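Side-chain contacts in URE2 protein (Saccharomyces cerevisiae, PDB 1K0D), which represses nitrogen-utilization genes by holding GATA activators in the cytoplasm when nitrogen is good and, through its glutathione S-transferase-like region, has glutathione peroxidase activity: residues 31-36 against 85-90; 123-128 against 216-221. All coordinates share one frame; numbering follows the deposited sequence.

Contact 1: residues 31-36 against 85-90; sequences GFKVAI and WESGAI. With GSH (glutathione), chain F.
The chain of Lys-33 leaves its helix toward Ser-87 with CG anti to the backbone N (chi1 -178°), then folds at CD (chi3 -57°), and this one bend swings NZ across to the hydroxyl. Ser-87 answers with OG set between its own backbone N and carbonyl carbon (chi1 60°), where the hydroxyl can receive the ammonium and still reach the ligand carboxylate. Lys-33 NZ donates to Ser-87 OG at 2.9 Å, while Lys-33 CD packs 4.0 Å from Ser-87 CB. OG in turn donates to O11 of glutathione; the modelled 2.5 Å between Ser-87 OG and that oxygen is very short, and its exact length is doubtful. The second carboxylate oxygen, O12, is taken by the backbone N of Ser-87 at 2.8 Å in a nearly straight bond. This is the gamma-glutamyl site of the glutathione S-transferase fold: in the thioredoxin-like domain the Glu-Ser pair starts helix 87-102, so the carboxylate sits at a helix N-terminus whose dipole probably helps to hold it, as may the charge of Lys-33. Glu-86, at the N-cap position, holds the ligand's ammonium, N1 to OE2 at 3.0 Å, and Val-71 O is also hydrogen-bonded to glutathione. Further from the ligand the two helices meet through carbon alone. Val-34 and Ile-90 cross at about a right angle, CG1 of the valine and CG2 of the isoleucine tightly packed at 3.5 Å, while Ile-90 CD1 reaches Val-34 CG2 at 3.9 Å.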
loop_
_atom_site.group_PDB
_atom_site.type_symbol
_atom_site.label_atom_id
_atom_site.label_comp_id
_atom_site.label_asym_id
_atom_site.label_seq_id
_atom_site.Cartn_x
_atom_site.Cartn_y
_atom_site.Cartn_z
ATOM N N GLY B 31 11.662 -6.949 -2.429
ATOM C CA GLY B 31 11.904 -8.353 -2.164
ATOM C C GLY B 31 12.640 -8.486 -0.848
ATOM O O GLY B 31 12.263 -9.292 0.003
ATOM N N PHE B 32 13.688 -7.684 -0.671
ATOM C CA PHE B 32 14.459 -7.723 0.563
ATOM C C PHE B 32 13.629 -7.258 1.757
ATOM O O PHE B 32 13.915 -7.634 2.891
ATOM C CB PHE B 32 15.729 -6.871 0.432
ATOM C CG PHE B 32 16.735 -7.441 -0.530
ATOM C CD1 PHE B 32 16.583 -7.268 -1.904
ATOM C CD2 PHE B 32 17.808 -8.197 -0.065
ATOM C CE1 PHE B 32 17.488 -7.842 -2.804
ATOM C CE2 PHE B 32 18.720 -8.775 -0.951
ATOM C CZ PHE B 32 18.560 -8.598 -2.326
ATOM N N LYS B 33 12.605 -6.445 1.503
ATOM C CA LYS B 33 11.744 -5.969 2.580
ATOM C C LYS B 33 11.021 -7.165 3.194
ATOM O O LYS B 33 10.848 -7.237 4.408
ATOM C CB LYS B 33 10.703 -4.975 2.061
ATOM C CG LYS B 33 9.807 -4.414 3.163
ATOM C CD LYS B 33 8.508 -3.833 2.624
ATOM C CE LYS B 33 8.756 -2.744 1.604
ATOM N NZ LYS B 33 7.460 -2.251 1.036
ATOM N N VAL B 34 10.601 -8.104 2.349
ATOM C CA VAL B 34 9.905 -9.288 2.833
ATOM C C VAL B 34 10.912 -10.257 3.451
ATOM O O VAL B 34 10.642 -10.857 4.480
ATOM C CB VAL B 34 9.125 -10.004 1.689
ATOM C CG1 VAL B 34 8.561 -11.314 2.192
ATOM C CG2 VAL B 34 7.968 -9.110 1.193
ATOM N N ALA B 35 12.074 -10.400 2.818
ATOM C CA ALA B 35 13.112 -11.291 3.329
ATOM C C ALA B 35 13.477 -10.871 4.750
ATOM O O ALA B 35 13.627 -11.707 5.635
ATOM C CB ALA B 35 14.348 -11.239 2.425
ATOM N N ILE B 36 13.604 -9.567 4.965
ATOM C CA ILE B 36 13.934 -9.044 6.284
ATOM C C ILE B 36 12.912 -9.446 7.355
ATOM O O ILE B 36 13.285 -9.941 8.420
ATOM C CB ILE B 36 14.049 -7.505 6.247
ATOM C CG1 ILE B 36 15.355 -7.107 5.552
ATOM C CG2 ILE B 36 13.984 -6.937 7.663
ATOM C CD1 ILE B 36 15.529 -5.627 5.379
ATOM N N TRP B 85 0.573 -11.491 -2.509
ATOM C CA TRP B 85 1.397 -10.602 -3.321
ATOM C C TRP B 85 1.247 -9.186 -2.766
ATOM O O TRP B 85 0.300 -8.916 -2.031
ATOM C CB TRP B 85 0.991 -10.688 -4.796
ATOM C CG TRP B 85 -0.478 -10.625 -5.028
ATOM C CD1 TRP B 85 -1.404 -11.572 -4.698
ATOM C CD2 TRP B 85 -1.199 -9.550 -5.631
ATOM N NE1 TRP B 85 -2.663 -11.152 -5.062
ATOM C CE2 TRP B 85 -2.564 -9.913 -5.637
ATOM C CE3 TRP B 85 -0.823 -8.310 -6.171
ATOM C CZ2 TRP B 85 -3.560 -9.081 -6.162
ATOM C CZ3 TRP B 85 -1.814 -7.482 -6.695
ATOM C CH2 TRP B 85 -3.166 -7.874 -6.685
ATOM N N GLU B 86 2.176 -8.302 -3.125
ATOM C CA GLU B 86 2.250 -6.922 -2.617
ATOM C C GLU B 86 3.002 -7.032 -1.284
ATOM O O GLU B 86 2.520 -7.663 -0.347
ATOM C CB GLU B 86 0.865 -6.304 -2.383
ATOM C CG GLU B 86 0.177 -5.796 -3.652
ATOM C CD GLU B 86 0.914 -4.628 -4.309
ATOM O OE1 GLU B 86 0.943 -4.581 -5.555
ATOM O OE2 GLU B 86 1.451 -3.750 -3.591
ATOM N N SER B 87 4.190 -6.436 -1.213
ATOM C CA SER B 87 5.012 -6.497 -0.009
ATOM C C SER B 87 4.280 -6.050 1.263
ATOM O O SER B 87 4.508 -6.596 2.353
ATOM C CB SER B 87 6.276 -5.658 -0.203
ATOM O OG SER B 87 5.964 -4.299 -0.462
ATOM N N GLY B 88 3.410 -5.053 1.122
ATOM C CA GLY B 88 2.653 -4.563 2.263
ATOM C C GLY B 88 1.707 -5.615 2.808
ATOM O O GLY B 88 1.554 -5.764 4.026
ATOM N N ALA B 89 1.071 -6.363 1.913
ATOM C CA ALA B 89 0.137 -7.405 2.340
ATOM C C ALA B 89 0.921 -8.587 2.906
ATOM O O ALA B 89 0.477 -9.247 3.847
ATOM C CB ALA B 89 -0.744 -7.858 1.157
ATOM N N ILE B 90 2.086 -8.861 2.325
ATOM C CA ILE B 90 2.910 -9.962 2.814
ATOM C C ILE B 90 3.342 -9.690 4.266
ATOM O O ILE B 90 3.264 -10.583 5.113
ATOM C CB ILE B 90 4.162 -10.176 1.905
ATOM C CG1 ILE B 90 3.717 -10.700 0.531
ATOM C CG2 ILE B 90 5.113 -11.187 2.534
ATOM C CD1 ILE B 90 4.834 -10.796 -0.483
HETATM N N1 GSH F . 3.761 -2.119 -4.721
HETATM C CA1 GSH F . 4.504 -3.365 -4.959
HETATM C C1 GSH F . 4.991 -4.054 -3.647
HETATM O O11 GSH F . 5.242 -3.348 -2.656
HETATM O O12 GSH F . 5.108 -5.360 -3.673
HETATM C CB1 GSH F . 5.704 -3.066 -5.903
HETATM C CG1 GSH F . 6.001 -4.261 -6.858
HETATM C CD1 GSH F . 7.199 -3.901 -7.791
HETATM O OE1 GSH F . 7.187 -2.858 -8.467
HETATM N N2 GSH F . 8.202 -4.803 -7.801
HETATM C CA2 GSH F . 9.401 -4.609 -8.648
HETATM C C2 GSH F . 9.285 -5.485 -9.921
HETATM O O2 GSH F . 8.638 -6.543 -9.932
HETATM C CB2 GSH F . 10.670 -5.036 -7.877
HETATM S SG2 GSH F . 11.109 -3.895 -6.515
HETATM N N3 GSH F . 9.936 -5.028 -11.032
HETATM C CA3 GSH F . 9.942 -5.732 -12.339
HETATM C C3 GSH F . 9.034 -5.013 -13.344
HETATM O O31 GSH F . 8.966 -5.513 -14.480
HETATM O O32 GSH F . 8.418 -3.975 -12.984
#

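Contact 2: residues 123-128 against 216-221; sequences FFQTSG and DLAFVP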
loop_
_atom_site.group_PDB
_atom_site.type_symbol
_atom_site.label_atom_id
_atom_site.label_comp_id
_atom_site.label_asym_id
_atom_site.label_seq_id
_atom_site.Cartn_x
_atom_site.Cartn_y
_atom_site.Cartn_z
ATOM N N PHE B 123 1.615 1.956 4.821
ATOM C CA PHE B 123 0.971 2.402 3.589
ATOM C C PHE B 123 1.714 3.623 3.036
ATOM O O PHE B 123 1.856 3.772 1.824
ATOM C CB PHE B 123 -0.513 2.724 3.828
ATOM C CG PHE B 123 -1.432 1.545 3.616
ATOM C CD1 PHE B 123 -1.884 0.788 4.693
ATOM C CD2 PHE B 123 -1.825 1.178 2.327
ATOM C CE1 PHE B 123 -2.715 -0.320 4.499
ATOM C CE2 PHE B 123 -2.658 0.072 2.114
ATOM C CZ PHE B 123 -3.105 -0.681 3.209
ATOM N N PHE B 124 2.203 4.486 3.920
ATOM C CA PHE B 124 2.966 5.665 3.490
ATOM C C PHE B 124 4.227 5.199 2.733
ATOM O O PHE B 124 4.559 5.715 1.662
ATOM C CB PHE B 124 3.362 6.501 4.713
ATOM C CG PHE B 124 4.220 7.698 4.394
ATOM C CD1 PHE B 124 3.825 8.623 3.429
ATOM C CD2 PHE B 124 5.395 7.929 5.099
ATOM C CE1 PHE B 124 4.587 9.766 3.175
ATOM C CE2 PHE B 124 6.167 9.068 4.856
ATOM C CZ PHE B 124 5.762 9.990 3.891
ATOM N N GLN B 125 4.911 4.200 3.281
ATOM C CA GLN B 125 6.121 3.670 2.650
ATOM C C GLN B 125 5.856 3.019 1.289
ATOM O O GLN B 125 6.501 3.360 0.299
ATOM C CB GLN B 125 6.801 2.648 3.577
ATOM C CG GLN B 125 8.197 2.209 3.118
ATOM C CD GLN B 125 8.170 1.170 2.007
ATOM O OE1 GLN B 125 8.913 1.273 1.034
ATOM N NE2 GLN B 125 7.324 0.159 2.155
ATOM N N THR B 126 4.907 2.089 1.239
ATOM C CA THR B 126 4.591 1.380 -0.001
ATOM C C THR B 126 3.944 2.241 -1.088
ATOM O O THR B 126 4.156 2.005 -2.282
ATOM C CB THR B 126 3.645 0.185 0.263
ATOM O OG1 THR B 126 2.387 0.671 0.748
ATOM C CG2 THR B 126 4.241 -0.756 1.298
ATOM N N SER B 127 3.167 3.237 -0.672
ATOM C CA SER B 127 2.460 4.100 -1.610
ATOM C C SER B 127 3.053 5.480 -1.879
ATOM O O SER B 127 2.899 6.006 -2.981
ATOM C CB SER B 127 1.007 4.256 -1.150
ATOM O OG SER B 127 0.418 2.972 -0.947
ATOM N N GLY B 128 3.724 6.073 -0.895
ATOM C CA GLY B 128 4.286 7.398 -1.105
ATOM C C GLY B 128 5.798 7.489 -1.211
ATOM O O GLY B 128 6.334 8.434 -1.782
ATOM N N ASP B 216 9.182 0.386 10.724
ATOM C CA ASP B 216 10.565 0.852 10.638
ATOM C C ASP B 216 11.325 0.051 9.588
ATOM O O ASP B 216 12.005 0.611 8.730
ATOM C CB ASP B 216 11.283 0.680 11.982
ATOM C CG ASP B 216 10.584 1.386 13.121
ATOM O OD1 ASP B 216 10.629 2.633 13.180
ATOM O OD2 ASP B 216 9.979 0.682 13.959
ATOM N N LEU B 217 11.203 -1.268 9.662
ATOM C CA LEU B 217 11.905 -2.162 8.744
ATOM C C LEU B 217 11.575 -1.975 7.258
ATOM O O LEU B 217 12.439 -2.164 6.402
ATOM C CB LEU B 217 11.650 -3.620 9.151
ATOM C CG LEU B 217 12.218 -4.053 10.514
ATOM C CD1 LEU B 217 11.724 -5.450 10.875
ATOM C CD2 LEU B 217 13.747 -4.040 10.454
ATOM N N ALA B 218 10.333 -1.604 6.957
ATOM C CA ALA B 218 9.898 -1.422 5.577
ATOM C C ALA B 218 10.721 -0.405 4.790
ATOM O O ALA B 218 10.810 -0.503 3.570
ATOM C CB ALA B 218 8.413 -1.021 5.541
ATOM N N PHE B 219 11.311 0.569 5.477
ATOM C CA PHE B 219 12.099 1.606 4.797
ATOM C C PHE B 219 13.537 1.203 4.504
ATOM O O PHE B 219 14.158 1.711 3.570
ATOM C CB PHE B 219 12.137 2.897 5.626
ATOM C CG PHE B 219 10.830 3.637 5.677
ATOM C CD1 PHE B 219 9.876 3.329 6.645
ATOM C CD2 PHE B 219 10.554 4.649 4.753
ATOM C CE1 PHE B 219 8.664 4.017 6.695
ATOM C CE2 PHE B 219 9.345 5.346 4.791
ATOM C CZ PHE B 219 8.395 5.030 5.765
ATOM N N VAL B 220 14.048 0.284 5.313
ATOM C CA VAL B 220 15.422 -0.183 5.213
ATOM C C VAL B 220 15.987 -0.524 3.832
ATOM O O VAL B 220 17.036 -0.009 3.454
ATOM C CB VAL B 220 15.646 -1.383 6.171
ATOM C CG1 VAL B 220 16.965 -2.061 5.876
ATOM C CG2 VAL B 220 15.640 -0.889 7.608
ATOM N N PRO B 221 15.304 -1.385 3.061
ATOM C CA PRO B 221 15.826 -1.739 1.736
ATOM C C PRO B 221 15.998 -0.551 0.803
ATOM O O PRO B 221 16.915 -0.525 -0.012
ATOM C CB PRO B 221 14.794 -2.735 1.208
ATOM C CG PRO B 221 14.228 -3.335 2.463
ATOM C CD PRO B 221 14.068 -2.131 3.347
#
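Gln-125 lays its aliphatic stem over one face of the Phe-219 ring: CG stands 3.6 Å from the ring centroid, only 8° off the normal, a CH-pi contact placed almost exactly on centre. This is packing inside the all-helical C-terminal domain of the glutathione S-transferase fold, where the long helix 112-142 meets residues 216-221, as the chain passes from helix 214-217 toward helix 220-223. Beside CG, the CB of Gln-125 sits over the rim of the same face, 3.6 Å from Phe-219 CZ. With CG anti to the backbone N and the chain bent at chi2 (-79°), the stem stays on the ring while the amide carries on past it toward Ala-218. There Gln-125 CD lies 3.5 Å from Ala-218 O, and the methyl CB of Ala-218 rests 4.0 Å from Gln-125 CG. The amide plane stands steeply, 77° from the plane of the Phe-219 ring. Phe-124 comes in at the edge of that ring, its CD2 4.2 Å from Phe-219 CZ.

Outside this first shell, His-129 and Phe-219 meet edge-to-face, and Val-165 of helix 148-176 packs on Phe-219. Phe-124 is touched by Val-161 and Val-164 of its own chain and meets Trp-85 of the second subunit edge-to-face. Asp-216 fixes the start of helix 214-217: its OD2 accepts the backbone N of Thr-213, consistent with the N-capping box known in this family, while its OD1 takes both the backbone N of Leu-207 and NE1 of Trp-243, the indole whose ring also meets Phe-219.

How the contacts relate
Both contacts are buried near the centre of the folded chain, but each belongs to a different domain: contact 1 joins two helices of the thioredoxin-like half, contact 2 two parts of the helical half. Contact 1 combines a charged hydrogen bond beside the ligand with aliphatic packing; contact 2 has no hydrogen bond between its segments and rests on carbon over an aromatic face. They meet at the domain interface through Lys-33, whose CE lies 3.6 Å from Ala-218 O and whose CA is 3.6 Å from Pro-221 CG. Each reaches the second subunit, and Glu-86 OE2 of contact 1 makes a weak hydrogen bond with Ser-127 OG of the second subunit.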